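Local coordinates for uncharacterized protein HtdX (Mycobacterium tuberculosis, PDB 4OOB), which catalyses the reversible hydration of trans-2-enoyl-CoA to (3R)-3-hydroxyacyl-CoA, accepting a broad range of chain lengths with a preference for C8 to C12 substrates, at residues 148-161 and 221-233. Numbering follows the deposited sequence.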
ATOM      1  N   PRO A 148      -7.867  22.051  10.805  1.00 42.74           N
ATOM      2  CA  PRO A 148      -6.719  22.973  11.009  1.00 40.98           C
ATOM      3  C   PRO A 148      -5.761  22.861   9.808  1.00 39.89           C
ATOM      4  O   PRO A 148      -6.014  22.034   8.944  1.00 40.73           O
ATOM      5  CB  PRO A 148      -6.071  22.470  12.317  1.00 39.87           C
ATOM      6  CG  PRO A 148      -6.521  21.039  12.457  1.00 40.10           C
ATOM      7  CD  PRO A 148      -7.795  20.843  11.662  1.00 40.19           C
ATOM      8  N   PRO A 149      -4.683  23.678   9.748  1.00 36.13           N
ATOM      9  CA  PRO A 149      -3.765  23.618   8.617  1.00 32.46           C
ATOM     10  C   PRO A 149      -2.815  22.425   8.708  1.00 29.26           C
ATOM     11  O   PRO A 149      -2.254  22.158   9.769  1.00 28.93           O
ATOM     12  CB  PRO A 149      -2.971  24.941   8.715  1.00 32.13           C
ATOM     13  CG  PRO A 149      -3.644  25.723   9.794  1.00 35.03           C
ATOM     14  CD  PRO A 149      -4.234  24.699  10.713  1.00 36.30           C
ATOM     15  N   PRO A 150      -2.611  21.725   7.591  1.00 27.29           N
ATOM     16  CA  PRO A 150      -1.792  20.508   7.537  1.00 25.00           C
ATOM     17  C   PRO A 150      -0.323  20.770   7.314  1.00 24.11           C
ATOM     18  O   PRO A 150       0.038  21.862   6.896  1.00 26.63           O
ATOM     19  CB  PRO A 150      -2.362  19.793   6.326  1.00 23.90           C
ATOM     20  CG  PRO A 150      -2.684  20.904   5.407  1.00 25.17           C
ATOM     21  CD  PRO A 150      -3.298  21.956   6.302  1.00 26.34           C
ATOM     22  N   ALA A 151       0.512  19.771   7.594  1.00 21.77           N
ATOM     23  CA  ALA A 151       1.944  19.819   7.337  1.00 20.58           C
ATOM     24  C   ALA A 151       2.264  19.809   5.849  1.00 20.89           C
ATOM     25  O   ALA A 151       3.263  20.357   5.422  1.00 20.84           O
ATOM     26  CB  ALA A 151       2.612  18.608   7.988  1.00 20.40           C
ATOM     27  N   ALA A 152       1.441  19.118   5.065  1.00 20.30           N
ATOM     28  CA  ALA A 152       1.620  19.082   3.629  1.00 19.54           C
ATOM     29  C   ALA A 152       0.305  18.737   2.984  1.00 18.66           C
ATOM     30  O   ALA A 152      -0.664  18.331   3.651  1.00 19.76           O
ATOM     31  CB  ALA A 152       2.667  18.071   3.237  1.00 19.31           C
ATOM     32  N   VAL A 153       0.262  18.989   1.698  1.00 17.81           N
ATOM     33  CA  VAL A 153      -0.910  18.733   0.888  1.00 17.11           C
ATOM     34  C   VAL A 153      -0.530  17.866  -0.292  1.00 17.07           C
ATOM     35  O   VAL A 153       0.320  18.221  -1.099  1.00 16.56           O
ATOM     36  CB  VAL A 153      -1.499  20.034   0.366  1.00 16.76           C
ATOM     37  CG1 VAL A 153      -2.694  19.741  -0.531  1.00 16.45           C
ATOM     38  CG2 VAL A 153      -1.871  20.954   1.531  1.00 17.07           C
ATOM     39  N   LEU A 154      -1.164  16.707  -0.370  1.00 17.95           N
ATOM     40  CA  LEU A 154      -1.009  15.798  -1.514  1.00 17.84           C
ATOM     41  C   LEU A 154      -2.038  16.150  -2.562  1.00 18.15           C
ATOM     42  O   LEU A 154      -3.208  16.270  -2.212  1.00 19.14           O
ATOM     43  CB  LEU A 154      -1.229  14.362  -1.022  1.00 17.50           C
ATOM     44  CG  LEU A 154       0.055  13.608  -0.746  1.00 17.68           C
ATOM     45  CD1 LEU A 154       1.096  14.424  -0.037  1.00 17.62           C
ATOM     46  CD2 LEU A 154      -0.214  12.350   0.025  1.00 17.98           C
ATOM     47  N   ARG A 155      -1.624  16.329  -3.814  1.00 18.58           N
ATOM     48  CA  ARG A 155      -2.559  16.482  -4.941  1.00 19.19           C
ATOM     49  C   ARG A 155      -2.369  15.338  -5.923  1.00 17.80           C
ATOM     50  O   ARG A 155      -1.296  15.130  -6.450  1.00 16.65           O
ATOM     51  CB  ARG A 155      -2.399  17.798  -5.747  1.00 21.08           C
ATOM     52  CG  ARG A 155      -3.762  18.122  -6.449  1.00 22.67           C
ATOM     53  CD  ARG A 155      -3.587  18.499  -7.864  1.00 23.19           C
ATOM     54  NE  ARG A 155      -4.748  18.524  -8.778  1.00 25.37           N
ATOM     55  CZ  ARG A 155      -6.063  18.587  -8.497  1.00 27.15           C
ATOM     56  NH1 ARG A 155      -6.593  18.619  -7.282  1.00 27.52           N
ATOM     57  NH2 ARG A 155      -6.904  18.611  -9.510  1.00 28.27           N
ATOM     58  N   ILE A 156      -3.448  14.644  -6.218  1.00 17.92           N
ATOM     59  CA  ILE A 156      -3.338  13.357  -6.855  1.00 18.05           C
ATOM     60  C   ILE A 156      -4.299  13.334  -8.020  1.00 18.71           C
ATOM     61  O   ILE A 156      -5.488  13.414  -7.818  1.00 19.26           O
ATOM     62  CB  ILE A 156      -3.660  12.241  -5.866  1.00 17.27           C
ATOM     63  CG1 ILE A 156      -2.870  12.430  -4.592  1.00 16.45           C
ATOM     64  CG2 ILE A 156      -3.320  10.860  -6.458  1.00 17.54           C
ATOM     65  CD1 ILE A 156      -3.226  11.365  -3.587  1.00 16.32           C
ATOM     66  N   THR A 157      -3.749  13.245  -9.224  1.00 20.00           N
ATOM     67  CA  THR A 157      -4.503  13.251 -10.469  1.00 21.54           C
ATOM     68  C   THR A 157      -4.717  11.816 -11.016  1.00 20.58           C
ATOM     69  O   THR A 157      -3.933  10.888 -10.726  1.00 20.36           O
ATOM     70  CB  THR A 157      -3.737  14.038 -11.551  1.00 23.47           C
ATOM     71  OG1 THR A 157      -2.513  13.353 -11.847  1.00 25.08           O
ATOM     72  CG2 THR A 157      -3.344  15.443 -11.064  1.00 25.11           C
ATOM     73  N   PRO A 158      -5.766  11.632 -11.827  1.00 19.67           N
ATOM     74  CA  PRO A 158      -5.866  10.404 -12.598  1.00 19.41           C
ATOM     75  C   PRO A 158      -4.540  10.051 -13.291  1.00 18.83           C
ATOM     76  O   PRO A 158      -4.116   8.890 -13.280  1.00 18.41           O
ATOM     77  CB  PRO A 158      -6.972  10.733 -13.628  1.00 19.58           C
ATOM     78  CG  PRO A 158      -7.889  11.632 -12.829  1.00 19.95           C
ATOM     79  CD  PRO A 158      -6.914  12.525 -12.080  1.00 20.10           C
ATOM     80  N   ALA A 159      -3.866  11.032 -13.872  1.00 18.13           N
ATOM     81  CA  ALA A 159      -2.663  10.724 -14.637  1.00 18.10           C
ATOM     82  C   ALA A 159      -1.496  10.247 -13.742  1.00 18.02           C
ATOM     83  O   ALA A 159      -0.849   9.296 -14.063  1.00 18.40           O
ATOM     84  CB  ALA A 159      -2.274  11.899 -15.532  1.00 18.48           C
ATOM     85  N   LYS A 160      -1.257  10.866 -12.589  1.00 18.83           N
ATOM     86  CA  LYS A 160      -0.274  10.338 -11.609  1.00 18.48           C
ATOM     87  C   LYS A 160      -0.561   8.832 -11.256  1.00 17.71           C
ATOM     88  O   LYS A 160       0.377   7.997 -11.165  1.00 18.02           O
ATOM     89  CB  LYS A 160      -0.317  11.186 -10.368  1.00 18.59           C
ATOM     90  CG  LYS A 160       0.514  10.692  -9.190  1.00 19.00           C
ATOM     91  CD  LYS A 160       2.000  10.781  -9.481  1.00 19.58           C
ATOM     92  CE  LYS A 160       2.508  12.168  -9.888  1.00 19.94           C
ATOM     93  NZ  LYS A 160       2.108  13.187  -8.887  1.00 19.97           N
ATOM     94  N   ILE A 161      -1.839   8.485 -11.155  1.00 16.97           N
ATOM     95  CA  ILE A 161      -2.246   7.129 -10.750  1.00 16.06           C
ATOM     96  C   ILE A 161      -2.208   6.136 -11.934  1.00 16.57           C
ATOM     97  O   ILE A 161      -1.937   4.949 -11.706  1.00 15.71           O
ATOM     98  CB  ILE A 161      -3.606   7.152  -9.993  1.00 15.39           C
ATOM     99  CG1 ILE A 161      -3.448   7.922  -8.696  1.00 15.19           C
ATOM    100  CG2 ILE A 161      -4.197   5.737  -9.725  1.00 15.05           C
ATOM    101  CD1 ILE A 161      -2.494   7.303  -7.686  1.00 15.22           C
ATOM    102  N   PRO A 221     -11.945   6.102   0.466  1.00 19.03           N
ATOM    103  CA  PRO A 221     -11.252   5.975  -0.795  1.00 18.65           C
ATOM    104  C   PRO A 221     -10.820   7.332  -1.316  1.00 18.03           C
ATOM    105  O   PRO A 221     -11.425   8.330  -1.003  1.00 18.50           O
ATOM    106  CB  PRO A 221     -12.292   5.308  -1.705  1.00 20.09           C
ATOM    107  CG  PRO A 221     -13.621   5.677  -1.108  1.00 21.43           C
ATOM    108  CD  PRO A 221     -13.337   5.600   0.369  1.00 20.96           C
ATOM    109  N   VAL A 222      -9.714   7.382  -2.018  1.00 17.48           N
ATOM    110  CA  VAL A 222      -9.178   8.638  -2.451  1.00 18.04           C
ATOM    111  C   VAL A 222      -9.682   8.825  -3.852  1.00 18.67           C
ATOM    112  O   VAL A 222      -9.118   8.210  -4.818  1.00 17.30           O
ATOM    113  CB  VAL A 222      -7.659   8.592  -2.357  1.00 18.98           C
ATOM    114  CG1 VAL A 222      -7.014   9.800  -3.046  1.00 19.21           C
ATOM    115  CG2 VAL A 222      -7.256   8.508  -0.866  1.00 19.23           C
ATOM    116  N   LEU A 223     -10.810   9.559  -3.963  1.00 18.54           N
ATOM    117  CA  LEU A 223     -11.457   9.798  -5.257  1.00 19.26           C
ATOM    118  C   LEU A 223     -10.676  10.813  -5.990  1.00 19.15           C
ATOM    119  O   LEU A 223     -10.250  11.763  -5.393  1.00 19.42           O
ATOM    120  CB  LEU A 223     -12.867  10.320  -5.124  1.00 21.55           C
ATOM    121  CG  LEU A 223     -13.863   9.428  -4.391  1.00 22.83           C
ATOM    122  CD1 LEU A 223     -15.179  10.240  -4.336  1.00 23.36           C
ATOM    123  CD2 LEU A 223     -14.022   8.086  -5.088  1.00 22.17           C
ATOM    124  N   LEU A 224     -10.443  10.596  -7.283  1.00 19.16           N
ATOM    125  CA  LEU A 224      -9.494  11.439  -8.042  1.00 19.20           C
ATOM    126  C   LEU A 224     -10.301  12.392  -8.954  1.00 19.45           C
ATOM    127  O   LEU A 224     -11.400  12.038  -9.370  1.00 20.18           O
ATOM    128  CB  LEU A 224      -8.538  10.570  -8.868  1.00 18.46           C
ATOM    129  CG  LEU A 224      -7.806   9.391  -8.203  1.00 17.16           C
ATOM    130  CD1 LEU A 224      -7.012   8.614  -9.238  1.00 16.61           C
ATOM    131  CD2 LEU A 224      -6.838   9.887  -7.122  1.00 18.37           C
ATOM    132  N   PRO A 225      -9.779  13.604  -9.223  1.00 19.82           N
ATOM    133  CA  PRO A 225      -8.578  14.210  -8.596  1.00 20.00           C
ATOM    134  C   PRO A 225      -8.796  14.482  -7.093  1.00 20.24           C
ATOM    135  O   PRO A 225      -9.895  14.796  -6.669  1.00 20.61           O
ATOM    136  CB  PRO A 225      -8.439  15.559  -9.334  1.00 21.20           C
ATOM    137  CG  PRO A 225      -9.840  15.855  -9.846  1.00 20.77           C
ATOM    138  CD  PRO A 225     -10.357  14.501 -10.243  1.00 20.16           C
ATOM    139  N   ALA A 226      -7.752  14.348  -6.303  1.00 20.60           N
ATOM    140  CA  ALA A 226      -7.850  14.518  -4.864  1.00 20.14           C
ATOM    141  C   ALA A 226      -6.867  15.588  -4.416  1.00 20.27           C
ATOM    142  O   ALA A 226      -5.678  15.595  -4.805  1.00 18.21           O
ATOM    143  CB  ALA A 226      -7.529  13.219  -4.163  1.00 19.98           C
ATOM    144  N   THR A 227      -7.369  16.453  -3.545  1.00 20.45           N
ATOM    145  CA  THR A 227      -6.504  17.332  -2.801  1.00 20.54           C
ATOM    146  C   THR A 227      -6.634  16.924  -1.356  1.00 21.78           C
ATOM    147  O   THR A 227      -7.718  17.018  -0.804  1.00 24.40           O
ATOM    148  CB  THR A 227      -6.935  18.773  -2.989  1.00 20.00           C
ATOM    149  OG1 THR A 227      -6.788  19.091  -4.375  1.00 21.20           O
ATOM    150  CG2 THR A 227      -6.078  19.660  -2.224  1.00 19.70           C
ATOM    151  N   ALA A 228      -5.547  16.500  -0.717  1.00 21.32           N
ATOM    152  CA  ALA A 228      -5.678  15.912   0.602  1.00 19.98           C
ATOM    153  C   ALA A 228      -4.603  16.413   1.587  1.00 19.72           C
ATOM    154  O   ALA A 228      -3.395  16.471   1.267  1.00 19.24           O
ATOM    155  CB  ALA A 228      -5.666  14.424   0.482  1.00 19.68           C
ATOM    156  N   GLY A 229      -5.068  16.774   2.785  1.00 18.84           N
ATOM    157  CA  GLY A 229      -4.222  17.414   3.805  1.00 19.56           C
ATOM    158  C   GLY A 229      -3.548  16.321   4.592  1.00 19.89           C
ATOM    159  O   GLY A 229      -4.220  15.364   5.013  1.00 19.76           O
ATOM    160  N   LEU A 230      -2.226  16.436   4.758  1.00 19.62           N
ATOM    161  CA  LEU A 230      -1.461  15.456   5.540  1.00 19.18           C
ATOM    162  C   LEU A 230      -0.990  16.059   6.883  1.00 19.69           C
ATOM    163  O   LEU A 230      -0.318  17.079   6.923  1.00 20.60           O
ATOM    164  CB  LEU A 230      -0.253  14.907   4.757  1.00 18.42           C
ATOM    165  CG  LEU A 230       0.690  14.013   5.599  1.00 17.78           C
ATOM    166  CD1 LEU A 230       0.050  12.680   5.893  1.00 17.61           C
ATOM    167  CD2 LEU A 230       2.026  13.813   4.906  1.00 18.28           C
ATOM    168  N   TYR A 231      -1.337  15.374   7.961  1.00 19.93           N
ATOM    169  CA  TYR A 231      -0.925  15.704   9.321  1.00 19.76           C
ATOM    170  C   TYR A 231       0.113  14.710   9.851  1.00 19.89           C
ATOM    171  O   TYR A 231      -0.036  13.473   9.748  1.00 18.66           O
ATOM    172  CB  TYR A 231      -2.135  15.689  10.228  1.00 19.56           C
ATOM    173  CG  TYR A 231      -3.138  16.697   9.751  1.00 21.29           C
ATOM    174  CD1 TYR A 231      -3.152  17.982  10.271  1.00 22.49           C
ATOM    175  CD2 TYR A 231      -4.033  16.384   8.753  1.00 21.59           C
ATOM    176  CE1 TYR A 231      -4.042  18.913   9.815  1.00 23.37           C
ATOM    177  CE2 TYR A 231      -4.947  17.307   8.300  1.00 22.94           C
ATOM    178  CZ  TYR A 231      -4.929  18.563   8.838  1.00 24.25           C
ATOM    179  OH  TYR A 231      -5.823  19.470   8.406  1.00 26.85           O
ATOM    180  N   VAL A 232       1.150  15.277  10.423  1.00 21.13           N
ATOM    181  CA  VAL A 232       2.299  14.546  10.927  1.00 24.31           C
ATOM    182  C   VAL A 232       2.673  15.054  12.330  1.00 25.40           C
ATOM    183  O   VAL A 232       2.956  16.219  12.508  1.00 22.91           O
ATOM    184  CB  VAL A 232       3.515  14.748  10.019  1.00 24.62           C
ATOM    185  CG1 VAL A 232       4.691  13.932  10.527  1.00 25.18           C
ATOM    186  CG2 VAL A 232       3.171  14.332   8.593  1.00 25.98           C
ATOM    187  N   ALA A 233       2.643  14.155  13.309  1.00 27.43           N
ATOM    188  CA  ALA A 233       3.080  14.442  14.668  1.00 27.88           C
ATOM    189  C   ALA A 233       4.307  13.611  14.841  1.00 30.81           C
ATOM    190  O   ALA A 233       4.255  12.383  14.663  1.00 28.56           O
ATOM    191  CB  ALA A 233       2.010  14.047  15.680  1.00 26.63           C
TER
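Leu224 sends its two methyls to different partners across the contact: CD2 lies 3.7 Å from Ile156 CG2, while CD1 reaches Ile161 CG1 at 3.7 Å on the first turn of helix 158-167. A branched side chain suits this place, because one residue can then pack against both strand 152-156 and the helix that follows it. In Ile156, CG1 stands anti to the carbonyl carbon (chi1 -50°) and the chain is extended at chi2 (178°), which together carry CD1 to Val222 CG1 while CG2 is left for Leu224. Leu154, Ala226, Ala228 and Leu230 continue this face, where the methyl of Ala228 leaves room for Leu243 of the adjoining strand 238-244 and for His252 one strand further on. On the other, more exposed face, Arg155 bends at chi2 and lays its guanidinium beside Pro225, with Arg155 NH2 3.4 Å from Pro225 CB; NH1 gives a weak hydrogen bond to Thr227 OG1, which sits at the edge of the flat group.

At the far end Tyr231 receives the proline-rich entry to the strand. Pro150 CB rests over one ring face, offset toward the rim, a CH-pi contact, and Tyr231 OH donates to Pro148 O at 2.6 Å, from above the carbonyl plane. The rigid ring of Pro150 offers aliphatic C-H groups to the aromatic face.

Paired hydrogen bonds between the backbones of Leu154 and Ala228, and of Ile156 and Ala226, set this register. Opposite Leu230, Ala151 and Ala152 together form a classic beta bulge. Just past the last pair, Thr157 is the N-cap of helix 158-167, its OG1 accepting from Lys160 N in a nearly straight bond, and helix 193-199 covers Ile156 and Ile161 through Phe195. The whole is an antiparallel edge pairing that leads directly into a helix, within the MaoC-like hotdog fold.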